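Local structure of probable polyketide synthase 1 (Dictyostelium discoideum, 2H84) at residues Gly25-Gln30 and Thr62-Arg67; Gln100-Arg105 and Asp208-Tyr213; Ile233-Pro238 and Glu270-Thr275; Thr319-Asp324 and Asp342-Ser347. The protein is probably a polyketide synthase, a type I/type III hybrid making acylpyrones in vitro, of which this chain is the C-terminal type III domain. All coordinates share one frame; numbering follows the deposited sequence.

Contact 1. Residues Gly25-Gln30 and Thr62-Arg67; sequences GEPISQ and TRHLVR
Ile28 and Arg63 face each other as an antiparallel hydrogen-bonded pair at the heart of a two-stranded β-ladder, a small sheet separate from the main sheet of this chalcone synthase-like domain. Ile28 N donates to Arg63 O (2.8 Å), and Arg63 N returns a bond to Ile28 O (3.1 Å). The Ile28 side chain starts on the same side of the ladder as Arg63. Its CB lies 3.3 Å from Arg63 O, and CG1, anti to the carbonyl carbon (chi1 -58°), passes the same oxygen. Extended beyond CG1, the chain brings CD1 to 4.0 Å from Leu65 CB, with Leu65 CD1 equally near, the two side chains crossing at about a right angle. The guanidinium of Arg63 is held by the backbone oxygens of Phe206 and Ser203. On the other face of the ladder, that of Ser29, Thr62 rests its CB and CG2 against Pro27 CB, while its hydroxyl is bonded to Ala328 O. Pro27 also covers one face of the His64 imidazole in a CH-π contact, CA standing 3.8 Å from the ring centroid. His64 ND1 makes a weak bond to Gly25 O. A water donates to Glu26 O and accepts a weak bond from Leu65 N.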
loop_
_atom_site.group_PDB
_atom_site.type_symbol
_atom_site.label_atom_id
_atom_site.label_comp_id
_atom_site.label_asym_id
_atom_site.label_seq_id
_atom_site.Cartn_x
_atom_site.Cartn_y
_atom_site.Cartn_z
ATOM N N GLY A 25 10.432 22.182 8.851
ATOM C CA GLY A 25 10.637 23.542 9.320
ATOM C C GLY A 25 9.937 23.966 10.596
ATOM O O GLY A 25 9.602 23.139 11.454
ATOM N N GLU A 26 9.730 25.277 10.710
ATOM C CA GLU A 26 9.073 25.888 11.864
ATOM C C GLU A 26 7.572 26.083 11.638
ATOM O O GLU A 26 7.083 25.999 10.513
ATOM C CB GLU A 26 9.711 27.244 12.167
ATOM C CG GLU A 26 11.154 27.182 12.607
ATOM C CD GLU A 26 11.305 26.522 13.952
ATOM O OE1 GLU A 26 11.130 25.288 14.037
ATOM O OE2 GLU A 26 11.587 27.238 14.932
ATOM N N PRO A 27 6.820 26.347 12.714
ATOM C CA PRO A 27 5.376 26.548 12.583
ATOM C C PRO A 27 5.104 27.810 11.791
ATOM O O PRO A 27 5.556 28.889 12.174
ATOM C CB PRO A 27 4.910 26.684 14.029
ATOM C CG PRO A 27 5.911 25.888 14.788
ATOM C CD PRO A 27 7.209 26.287 14.132
ATOM N N ILE A 28 4.377 27.677 10.687
ATOM C CA ILE A 28 4.039 28.835 9.866
ATOM C C ILE A 28 2.695 29.381 10.352
ATOM O O ILE A 28 1.750 28.621 10.583
ATOM C CB ILE A 28 3.937 28.456 8.366
ATOM C CG1 ILE A 28 5.267 27.855 7.891
ATOM C CG2 ILE A 28 3.575 29.689 7.544
ATOM C CD1 ILE A 28 5.272 27.394 6.447
ATOM N N SER A 29 2.626 30.699 10.521
ATOM C CA SER A 29 1.410 31.362 10.983
ATOM C C SER A 29 0.265 31.170 10.009
ATOM O O SER A 29 0.442 31.344 8.804
ATOM C CB SER A 29 1.669 32.853 11.150
ATOM O OG SER A 29 0.479 33.510 11.521
ATOM N N GLN A 30 -0.909 30.812 10.524
ATOM C CA GLN A 30 -2.080 30.614 9.673
ATOM C C GLN A 30 -2.530 31.953 9.130
ATOM O O GLN A 30 -3.113 32.026 8.050
ATOM C CB GLN A 30 -3.222 29.968 10.459
ATOM C CG GLN A 30 -3.533 28.538 10.021
ATOM C CD GLN A 30 -4.217 28.461 8.662
ATOM O OE1 GLN A 30 -5.445 28.429 8.570
ATOM N NE2 GLN A 30 -3.422 28.440 7.600
ATOM N N THR A 62 -1.461 27.334 13.372
ATOM C CA THR A 62 -0.213 27.110 12.641
ATOM C C THR A 62 -0.202 25.792 11.869
ATOM O O THR A 62 -0.978 24.875 12.151
ATOM C CB THR A 62 1.016 27.085 13.585
ATOM O OG1 THR A 62 0.779 26.158 14.654
ATOM C CG2 THR A 62 1.292 28.456 14.153
ATOM N N ARG A 63 0.700 25.720 10.893
ATOM C CA ARG A 63 0.890 24.542 10.058
ATOM C C ARG A 63 2.352 24.483 9.633
ATOM O O ARG A 63 3.019 25.517 9.533
ATOM C CB ARG A 63 0.011 24.604 8.804
ATOM C CG ARG A 63 -1.424 24.167 9.008
ATOM C CD ARG A 63 -2.155 24.100 7.681
ATOM N NE ARG A 63 -2.331 25.422 7.082
ATOM C CZ ARG A 63 -2.536 25.634 5.784
ATOM N NH1 ARG A 63 -2.587 24.614 4.939
ATOM N NH2 ARG A 63 -2.695 26.863 5.328
ATOM N N HIS A 64 2.851 23.271 9.404
ATOM C CA HIS A 64 4.224 23.074 8.947
ATOM C C HIS A 64 4.124 22.667 7.478
ATOM O O HIS A 64 3.392 21.740 7.126
ATOM C CB HIS A 64 4.901 21.990 9.780
ATOM C CG HIS A 64 5.099 22.380 11.209
ATOM N ND1 HIS A 64 6.286 22.898 11.682
ATOM C CD2 HIS A 64 4.248 22.370 12.261
ATOM C CE1 HIS A 64 6.157 23.189 12.963
ATOM N NE2 HIS A 64 4.929 22.880 13.339
ATOM N N LEU A 65 4.852 23.363 6.617
ATOM C CA LEU A 65 4.763 23.078 5.195
ATOM C C LEU A 65 6.100 22.988 4.487
ATOM O O LEU A 65 6.950 23.853 4.660
ATOM C CB LEU A 65 3.929 24.166 4.512
ATOM C CG LEU A 65 2.617 24.591 5.166
ATOM C CD1 LEU A 65 2.123 25.846 4.494
ATOM C CD2 LEU A 65 1.600 23.489 5.065
ATOM N N VAL A 66 6.273 21.944 3.680
ATOM C CA VAL A 66 7.497 21.773 2.920
ATOM C C VAL A 66 7.519 22.953 1.953
ATOM O O VAL A 66 8.584 23.460 1.611
ATOM C CB VAL A 66 7.492 20.435 2.142
ATOM C CG1 VAL A 66 8.649 20.383 1.153
ATOM C CG2 VAL A 66 7.603 19.279 3.113
ATOM N N ARG A 67 6.339 23.390 1.516
ATOM C CA ARG A 67 6.244 24.539 0.620
ATOM C C ARG A 67 5.598 25.694 1.369
ATOM O O ARG A 67 4.389 25.730 1.550
ATOM C CB ARG A 67 5.414 24.220 -0.625
ATOM C CG ARG A 67 5.271 25.413 -1.577
ATOM C CD ARG A 67 4.682 25.009 -2.915
ATOM N NE ARG A 67 4.455 26.165 -3.778
ATOM C CZ ARG A 67 4.750 26.185 -5.074
ATOM N NH1 ARG A 67 5.281 25.115 -5.642
ATOM N NH2 ARG A 67 4.526 27.261 -5.814
HETATM O O HOH W 1 7.358 25.146 7.989
#

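Contact 2. Residues Gln100-Arg105 and Asp208-Tyr213; sequences QQACLR and DGSAAY
Ala102 and Ala212 meet methyl to methyl, CB to CB at 4.0 Å, where helix 84-110 lies on strand 209-216. The axes of the two segments, helix 100-105 and strand 209-213, come within 6.7 Å of each other and run 30° apart, in broadly the same direction. Small side chains on both sides are consistent with this closeness: the CA atoms of Cys103 and Ala212 are separated by 5.3 Å, and Ala212 CB nestles against the helix backbone, 3.7 Å from Cys103 N. Ser210 holds its OG anti to the backbone N (chi1 -177°), a rotamer that brings the hydroxyl to 3.5 Å from Ala102 CB, so a single methyl from the helix sits beside both strand residues. Cys103 starts out from the far side of its CA. Its first torsion, -78°, places SG beside the backbone N and anti to the carbonyl carbon, from where the sulfur reaches back to 4.1 Å from Ala212 CB. Apart from the Ser210 hydroxyl, the touching side chains of this buried contact are methyls and a thiol. Strand 178-185 flanks it, with Val182 touching both Cys103 and Ser210, and helix 133-141 adds Leu137 and Leu141 against Cys103. On the opposite face of the strand, Ala211 and Tyr213 pack on helix 335-345, including Ile338. Strand 209-216 is therefore sandwiched between helices 84-110 and 335-345, consistent with the layered α/β architecture of the thiolase fold.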
loop_
_atom_site.group_PDB
_atom_site.type_symbol
_atom_site.label_atom_id
_atom_site.label_comp_id
_atom_site.label_asym_id
_atom_site.label_seq_id
_atom_site.Cartn_x
_atom_site.Cartn_y
_atom_site.Cartn_z
ATOM N N GLN A 100 12.613 9.281 8.403
ATOM C CA GLN A 100 13.766 8.803 9.133
ATOM C C GLN A 100 13.766 9.477 10.501
ATOM O O GLN A 100 14.029 8.868 11.530
ATOM C CB GLN A 100 15.055 9.137 8.366
ATOM C CG GLN A 100 16.302 8.435 8.953
ATOM C CD GLN A 100 17.591 8.864 8.288
ATOM O OE1 GLN A 100 18.686 8.448 8.698
ATOM N NE2 GLN A 100 17.461 9.687 7.262
ATOM N N GLN A 101 13.462 10.764 10.483
ATOM C CA GLN A 101 13.420 11.587 11.669
ATOM C C GLN A 101 12.387 11.043 12.657
ATOM O O GLN A 101 12.666 10.825 13.829
ATOM C CB GLN A 101 13.108 13.035 11.274
ATOM C CG GLN A 101 13.521 13.985 12.382
ATOM C CD GLN A 101 13.461 15.399 11.961
ATOM O OE1 GLN A 101 12.666 16.233 12.480
ATOM N NE2 GLN A 101 14.322 15.705 11.038
ATOM N N ALA A 102 11.187 10.801 12.160
ATOM C CA ALA A 102 10.118 10.282 12.995
ATOM C C ALA A 102 10.519 8.918 13.556
ATOM O O ALA A 102 10.517 8.709 14.773
ATOM C CB ALA A 102 8.815 10.181 12.186
ATOM N N CYS A 103 10.877 7.999 12.661
ATOM C CA CYS A 103 11.289 6.644 13.044
ATOM C C CYS A 103 12.376 6.660 14.108
ATOM O O CYS A 103 12.308 5.932 15.092
ATOM C CB CYS A 103 11.810 5.879 11.834
ATOM S SG CYS A 103 10.545 5.261 10.770
ATOM N N LEU A 104 13.384 7.494 13.894
ATOM C CA LEU A 104 14.481 7.616 14.829
ATOM C C LEU A 104 13.897 7.965 16.195
ATOM O O LEU A 104 14.112 7.256 17.172
ATOM C CB LEU A 104 15.437 8.705 14.336
ATOM C CG LEU A 104 16.906 8.330 14.155
ATOM C CD1 LEU A 104 17.047 6.853 13.822
ATOM C CD2 LEU A 104 17.514 9.205 13.071
ATOM N N ARG A 105 13.125 9.042 16.249
ATOM C CA ARG A 105 12.508 9.484 17.491
ATOM C C ARG A 105 11.579 8.464 18.121
ATOM O O ARG A 105 11.507 8.358 19.346
ATOM C CB ARG A 105 11.739 10.770 17.251
ATOM C CG ARG A 105 12.634 11.967 17.098
ATOM C CD ARG A 105 11.939 13.046 16.334
ATOM N NE ARG A 105 12.437 14.348 16.734
ATOM C CZ ARG A 105 12.462 15.403 15.931
ATOM N NH1 ARG A 105 12.027 15.294 14.687
ATOM N NH2 ARG A 105 12.897 16.572 16.373
ATOM N N ASP A 208 1.904 19.210 6.231
ATOM C CA ASP A 208 2.794 18.059 6.060
ATOM C C ASP A 208 3.400 17.582 7.368
ATOM O O ASP A 208 3.648 18.374 8.275
ATOM C CB ASP A 208 3.931 18.405 5.103
ATOM C CG ASP A 208 3.476 19.251 3.954
ATOM O OD1 ASP A 208 2.419 18.935 3.370
ATOM O OD2 ASP A 208 4.184 20.224 3.642
ATOM N N GLY A 209 3.657 16.283 7.454
ATOM C CA GLY A 209 4.234 15.744 8.668
ATOM C C GLY A 209 4.478 14.252 8.589
ATOM O O GLY A 209 4.049 13.582 7.639
ATOM N N SER A 210 5.168 13.731 9.598
ATOM C CA SER A 210 5.497 12.319 9.667
ATOM C C SER A 210 5.433 11.881 11.113
ATOM O O SER A 210 5.933 12.570 11.998
ATOM C CB SER A 210 6.913 12.083 9.136
ATOM O OG SER A 210 7.242 10.700 9.119
ATOM N N ALA A 211 4.824 10.724 11.344
ATOM C CA ALA A 211 4.691 10.175 12.688
ATOM C C ALA A 211 4.983 8.686 12.657
ATOM O O ALA A 211 4.520 7.980 11.764
ATOM C CB ALA A 211 3.285 10.410 13.202
ATOM N N ALA A 212 5.759 8.204 13.620
ATOM C CA ALA A 212 6.073 6.781 13.675
ATOM C C ALA A 212 5.820 6.217 15.070
ATOM O O ALA A 212 5.834 6.953 16.061
ATOM C CB ALA A 212 7.522 6.547 13.266
ATOM N N TYR A 213 5.571 4.913 15.147
ATOM C CA TYR A 213 5.346 4.274 16.435
ATOM C C TYR A 213 5.772 2.798 16.421
ATOM O O TYR A 213 5.800 2.164 15.371
ATOM C CB TYR A 213 3.869 4.428 16.841
ATOM C CG TYR A 213 2.886 3.785 15.894
ATOM C CD1 TYR A 213 2.512 2.450 16.049
ATOM C CD2 TYR A 213 2.349 4.501 14.822
ATOM C CE1 TYR A 213 1.628 1.837 15.159
ATOM C CE2 TYR A 213 1.466 3.896 13.927
ATOM C CZ TYR A 213 1.112 2.563 14.102
ATOM O OH TYR A 213 0.249 1.958 13.217
#

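Contact 3. Residues Ile233-Pro238 and Glu270-Thr275; sequences INRSFP and EAFVDT
Ile233 and Phe272 supply the apolar side of this contact. The isoleucine comes up from the strand under one face of the ring, its CD1 making a CH-π contact 4.2 Å from the ring centroid, and the same methyl also touches Thr275 CG2. Phe272 reaches the strand with CG anti to its backbone nitrogen (chi1 -178°), which brings CE2 to 3.4 Å from Arg235 CB. The guanidinium and ring planes stand 80° apart, so this is no parallel stack: Arg235 NE lies near the ring plane at its edge, 3.5 Å from Phe272 CD2, while CE2 sits over a face of the guanidinium. The packing joins strand 227-236 to helix 261-280 in the C-terminal half of the thiolase fold, where Phe365 of the adjoining strand 364-372 meets the Phe272 ring edge-to-face. Polar contacts gather at the end of Arg235, whose chain bends at both chi2 and chi3. NH1 donates to Thr275 OG1 at 3.2 Å, nearly in the guanidinium plane; NH2 also donates to that oxygen, although its modelled position is less certain. NH1 forms a salt bridge with Asp146 of the second subunit as well. A leucine in place of Arg235 would probably leave that carboxylate without its charged mate and Thr275 OG1 without the guanidinium donors. The neighbouring Asn234 points away from the helix, and its OD1 accepts from the backbone N of Arg149 of the second subunit.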
loop_
_atom_site.group_PDB
_atom_site.type_symbol
_atom_site.label_atom_id
_atom_site.label_comp_id
_atom_site.label_asym_id
_atom_site.label_seq_id
_atom_site.Cartn_x
_atom_site.Cartn_y
_atom_site.Cartn_z
ATOM N N ILE A 233 -11.806 -1.331 14.540
ATOM C CA ILE A 233 -12.658 -1.734 13.419
ATOM C C ILE A 233 -12.642 -0.715 12.292
ATOM O O ILE A 233 -11.966 0.309 12.383
ATOM C CB ILE A 233 -14.137 -1.866 13.862
ATOM C CG1 ILE A 233 -14.593 -0.537 14.487
ATOM C CG2 ILE A 233 -14.301 -3.012 14.859
ATOM C CD1 ILE A 233 -16.062 -0.460 14.805
ATOM N N ASN A 234 -13.383 -1.012 11.225
ATOM C CA ASN A 234 -13.510 -0.089 10.099
ATOM C C ASN A 234 -14.840 -0.311 9.403
ATOM O O ASN A 234 -15.404 -1.405 9.443
ATOM C CB ASN A 234 -12.335 -0.203 9.098
ATOM C CG ASN A 234 -12.331 -1.499 8.298
ATOM O OD1 ASN A 234 -11.481 -1.687 7.435
ATOM N ND2 ASN A 234 -13.269 -2.392 8.581
ATOM N N ARG A 235 -15.356 0.738 8.779
ATOM C CA ARG A 235 -16.642 0.643 8.099
ATOM C C ARG A 235 -16.553 1.269 6.718
ATOM O O ARG A 235 -15.812 2.234 6.512
ATOM C CB ARG A 235 -17.723 1.373 8.917
ATOM C CG ARG A 235 -19.155 1.242 8.386
ATOM C CD ARG A 235 -19.986 0.339 9.282
ATOM N NE ARG A 235 -20.354 0.993 10.531
ATOM C CZ ARG A 235 -20.733 0.353 11.632
ATOM N NH1 ARG A 235 -20.789 -0.971 11.660
ATOM N NH2 ARG A 235 -21.084 1.042 12.705
ATOM N N SER A 236 -17.308 0.719 5.773
ATOM C CA SER A 236 -17.332 1.260 4.426
ATOM C C SER A 236 -18.758 1.706 4.124
ATOM O O SER A 236 -19.720 1.094 4.600
ATOM C CB SER A 236 -16.893 0.212 3.409
ATOM O OG SER A 236 -17.857 -0.808 3.280
ATOM N N PHE A 237 -18.897 2.783 3.356
ATOM C CA PHE A 237 -20.219 3.286 3.001
ATOM C C PHE A 237 -20.435 3.314 1.485
ATOM O O PHE A 237 -19.747 4.026 0.746
ATOM C CB PHE A 237 -20.446 4.691 3.577
ATOM C CG PHE A 237 -20.308 4.765 5.077
ATOM C CD1 PHE A 237 -19.057 4.951 5.663
ATOM C CD2 PHE A 237 -21.430 4.635 5.903
ATOM C CE1 PHE A 237 -18.923 4.987 7.045
ATOM C CE2 PHE A 237 -21.307 4.669 7.278
ATOM C CZ PHE A 237 -20.055 4.852 7.853
ATOM N N PRO A 238 -21.401 2.528 1.001
ATOM C CA PRO A 238 -21.713 2.458 -0.429
ATOM C C PRO A 238 -22.178 3.776 -1.028
ATOM O O PRO A 238 -22.619 4.669 -0.313
ATOM C CB PRO A 238 -22.803 1.396 -0.489
ATOM C CG PRO A 238 -22.452 0.506 0.642
ATOM C CD PRO A 238 -22.120 1.480 1.737
ATOM N N GLU A 270 -22.209 7.865 15.327
ATOM C CA GLU A 270 -22.741 7.193 16.509
ATOM C C GLU A 270 -22.904 5.698 16.345
ATOM O O GLU A 270 -22.425 4.931 17.163
ATOM C CB GLU A 270 -24.083 7.786 16.918
ATOM C CG GLU A 270 -24.594 7.225 18.245
ATOM C CD GLU A 270 -25.964 7.749 18.596
ATOM O OE1 GLU A 270 -26.158 8.203 19.752
ATOM O OE2 GLU A 270 -26.847 7.704 17.707
ATOM N N ALA A 271 -23.599 5.283 15.298
ATOM C CA ALA A 271 -23.803 3.865 15.059
ATOM C C ALA A 271 -22.463 3.155 14.994
ATOM O O ALA A 271 -22.322 2.027 15.472
ATOM C CB ALA A 271 -24.550 3.660 13.772
ATOM N N PHE A 272 -21.483 3.824 14.390
ATOM C CA PHE A 272 -20.138 3.281 14.257
ATOM C C PHE A 272 -19.460 3.142 15.622
ATOM O O PHE A 272 -18.943 2.073 15.947
ATOM C CB PHE A 272 -19.300 4.175 13.337
ATOM C CG PHE A 272 -17.913 3.657 13.098
ATOM C CD1 PHE A 272 -16.822 4.255 13.711
ATOM C CD2 PHE A 272 -17.697 2.584 12.237
ATOM C CE1 PHE A 272 -15.538 3.780 13.486
ATOM C CE2 PHE A 272 -16.416 2.102 12.007
ATOM C CZ PHE A 272 -15.335 2.706 12.623
ATOM N N VAL A 273 -19.471 4.215 16.416
ATOM C CA VAL A 273 -18.866 4.192 17.744
ATOM C C VAL A 273 -19.541 3.138 18.604
ATOM O O VAL A 273 -18.952 2.644 19.564
ATOM C CB VAL A 273 -19.010 5.535 18.471
ATOM C CG1 VAL A 273 -18.275 5.465 19.791
ATOM C CG2 VAL A 273 -18.467 6.667 17.610
ATOM N N ASP A 274 -20.782 2.804 18.260
ATOM C CA ASP A 274 -21.526 1.788 18.988
ATOM C C ASP A 274 -20.987 0.411 18.645
ATOM O O ASP A 274 -20.837 -0.433 19.524
ATOM C CB ASP A 274 -23.020 1.846 18.659
ATOM C CG ASP A 274 -23.758 2.874 19.492
ATOM O OD1 ASP A 274 -23.158 3.406 20.449
ATOM O OD2 ASP A 274 -24.938 3.143 19.204
ATOM N N THR A 275 -20.687 0.184 17.373
ATOM C CA THR A 275 -20.158 -1.106 16.968
ATOM C C THR A 275 -18.799 -1.335 17.611
ATOM O O THR A 275 -18.467 -2.462 17.962
ATOM C CB THR A 275 -20.020 -1.203 15.450
ATOM O OG1 THR A 275 -21.308 -1.048 14.846
ATOM C CG2 THR A 275 -19.440 -2.548 15.055
#

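Contact 4. Residues Thr319-Asp324 and Asp342-Ser347; sequences TKNTWD and DHARKS
His343 points its CE1 corner at two oxygens of helix 320-329, Asn321 OD1 at 3.2 Å and Asp324 OD2 at 3.1 Å. The carboxylate oxygen lies at the edge of the imidazole, near its plane, although the two flat groups are turned 76° apart; the Asn321 amide plane is likewise steeply turned, 75° from the ring. With CG anti to the backbone nitrogen (chi1 165°), His343 extends from helix 335-345 to meet both residues. The Asn321 amide also packs on Ala344, CG lying 3.9 Å from Ala344 CA. Further out, Glu294 OE1 accepts a hydrogen bond from Asn321 ND2, which probably helps fix the rotation of the amide, with OD1 on the histidine side. Asp324 has a second partner in Lys320, whose NZ forms a salt bridge with OD1 at 3.5 Å, one helical turn back. An alanine at Asn321 would probably open a gap beside Ala344 and leave Glu294 without its amide donor. The two consecutive helices thus meet here through polar groups without a direct hydrogen bond between the segments. The nearby carboxylate would probably favour a protonated His343, an effect that Lys320 may partly offset.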
loop_
_atom_site.group_PDB
_atom_site.type_symbol
_atom_site.label_atom_id
_atom_site.label_comp_id
_atom_site.label_asym_id
_atom_site.label_seq_id
_atom_site.Cartn_x
_atom_site.Cartn_y
_atom_site.Cartn_z
ATOM N N THR A 319 -12.016 15.951 24.055
ATOM C CA THR A 319 -11.416 16.137 22.733
ATOM C C THR A 319 -10.425 17.290 22.731
ATOM O O THR A 319 -10.045 17.811 21.680
ATOM C CB THR A 319 -12.496 16.415 21.637
ATOM O OG1 THR A 319 -13.261 17.558 22.017
ATOM C CG2 THR A 319 -13.438 15.247 21.465
ATOM N N LYS A 320 -9.990 17.675 23.919
ATOM C CA LYS A 320 -9.047 18.767 24.053
ATOM C C LYS A 320 -7.723 18.449 23.359
ATOM O O LYS A 320 -7.196 19.272 22.613
ATOM C CB LYS A 320 -8.802 19.066 25.532
ATOM C CG LYS A 320 -8.562 20.538 25.802
ATOM C CD LYS A 320 -7.108 20.808 26.129
ATOM C CE LYS A 320 -6.821 22.295 26.139
ATOM N NZ LYS A 320 -5.407 22.563 26.491
ATOM N N ASN A 321 -7.199 17.248 23.599
ATOM C CA ASN A 321 -5.929 16.832 23.008
ATOM C C ASN A 321 -5.904 16.887 21.485
ATOM O O ASN A 321 -4.927 17.342 20.889
ATOM C CB ASN A 321 -5.551 15.426 23.487
ATOM C CG ASN A 321 -5.030 15.424 24.914
ATOM O OD1 ASN A 321 -4.140 16.203 25.251
ATOM N ND2 ASN A 321 -5.574 14.549 25.752
ATOM N N THR A 322 -6.969 16.423 20.850
ATOM C CA THR A 322 -7.028 16.447 19.397
ATOM C C THR A 322 -7.160 17.882 18.870
ATOM O O THR A 322 -6.670 18.198 17.783
ATOM C CB THR A 322 -8.210 15.621 18.867
ATOM O OG1 THR A 322 -9.420 16.069 19.473
ATOM C CG2 THR A 322 -8.060 14.183 19.242
ATOM N N TRP A 323 -7.819 18.761 19.624
ATOM C CA TRP A 323 -7.958 20.145 19.171
ATOM C C TRP A 323 -6.638 20.884 19.325
ATOM O O TRP A 323 -6.418 21.885 18.659
ATOM C CB TRP A 323 -9.055 20.879 19.947
ATOM C CG TRP A 323 -10.450 20.666 19.439
ATOM C CD1 TRP A 323 -11.374 19.771 19.914
ATOM C CD2 TRP A 323 -11.066 21.315 18.319
ATOM N NE1 TRP A 323 -12.520 19.817 19.152
ATOM C CE2 TRP A 323 -12.355 20.753 18.164
ATOM C CE3 TRP A 323 -10.651 22.310 17.425
ATOM C CZ2 TRP A 323 -13.228 21.161 17.148
ATOM C CZ3 TRP A 323 -11.522 22.712 16.418
ATOM C CH2 TRP A 323 -12.791 22.136 16.285
ATOM N N ASP A 324 -5.770 20.418 20.221
ATOM C CA ASP A 324 -4.474 21.064 20.387
ATOM C C ASP A 324 -3.694 20.754 19.114
ATOM O O ASP A 324 -3.097 21.645 18.506
ATOM C CB ASP A 324 -3.722 20.496 21.592
ATOM C CG ASP A 324 -4.351 20.881 22.919
ATOM O OD1 ASP A 324 -4.894 22.005 23.029
ATOM O OD2 ASP A 324 -4.280 20.059 23.858
ATOM N N ASP A 342 0.420 10.935 20.317
ATOM C CA ASP A 342 1.681 11.330 20.934
ATOM C C ASP A 342 1.456 12.391 22.008
ATOM O O ASP A 342 1.730 12.167 23.185
ATOM C CB ASP A 342 2.647 11.864 19.863
ATOM C CG ASP A 342 3.735 12.785 20.435
ATOM O OD1 ASP A 342 4.567 12.327 21.255
ATOM O OD2 ASP A 342 3.750 13.977 20.055
ATOM N N HIS A 343 0.942 13.540 21.596
ATOM C CA HIS A 343 0.693 14.633 22.516
ATOM C C HIS A 343 -0.279 14.278 23.640
ATOM O O HIS A 343 -0.237 14.892 24.698
ATOM C CB HIS A 343 0.208 15.846 21.715
ATOM C CG HIS A 343 -0.419 16.928 22.538
ATOM N ND1 HIS A 343 -1.754 16.924 22.880
ATOM C CD2 HIS A 343 0.102 18.065 23.060
ATOM C CE1 HIS A 343 -2.032 18.015 23.575
ATOM N NE2 HIS A 343 -0.924 18.722 23.698
ATOM N N ALA A 344 -1.126 13.272 23.427
ATOM C CA ALA A 344 -2.104 12.865 24.430
ATOM C C ALA A 344 -1.485 12.091 25.595
ATOM O O ALA A 344 -1.901 12.257 26.749
ATOM C CB ALA A 344 -3.202 12.038 23.773
ATOM N N ARG A 345 -0.497 11.249 25.299
ATOM C CA ARG A 345 0.156 10.470 26.346
ATOM C C ARG A 345 1.076 11.360 27.175
ATOM O O ARG A 345 1.635 10.929 28.186
ATOM C CB ARG A 345 0.936 9.283 25.754
ATOM C CG ARG A 345 1.943 9.606 24.654
ATOM C CD ARG A 345 3.208 10.294 25.161
ATOM N NE ARG A 345 4.095 10.622 24.050
ATOM C CZ ARG A 345 5.047 9.823 23.576
ATOM N NH1 ARG A 345 5.264 8.630 24.122
ATOM N NH2 ARG A 345 5.766 10.208 22.528
ATOM N N LYS A 346 1.230 12.605 26.740
ATOM C CA LYS A 346 2.048 13.551 27.466
ATOM C C LYS A 346 1.184 14.161 28.570
ATOM O O LYS A 346 1.694 14.693 29.549
ATOM C CB LYS A 346 2.594 14.625 26.517
ATOM C CG LYS A 346 3.571 14.052 25.490
ATOM C CD LYS A 346 4.500 15.100 24.874
ATOM C CE LYS A 346 3.781 16.005 23.891
ATOM N NZ LYS A 346 4.697 16.979 23.233
ATOM N N SER A 347 -0.130 14.055 28.419
ATOM C CA SER A 347 -1.054 14.580 29.416
ATOM C C SER A 347 -0.981 13.732 30.674
ATOM O O SER A 347 -0.644 12.553 30.622
ATOM C CB SER A 347 -2.484 14.550 28.885
ATOM O OG SER A 347 -3.428 14.817 29.910
#

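How the contacts relate
From the N terminus, contact 1 closes a loop containing helices 30-40 and 45-56, pairing two short strands. The chain then enters helix 84-110, and contact 2 brings it back to strand 209-216 after about a hundred residues. Contact 3 ties strand 227-236, in the same sheet, to helix 261-280, and contact 4 closes a 17-residue, mostly helical loop that takes in the rest of helix 320-329 and the start of helix 335-345. All four lie in series, with none nested or crossing. Contacts 1 and 2 touch, Asp208 meeting the backbone of His64 and Val66. Helix 335-345, used in contact 4, also packs on the strand of contact 2. Contact 3 lies across the chain's centre from contacts 1 and 2, beside the second subunit.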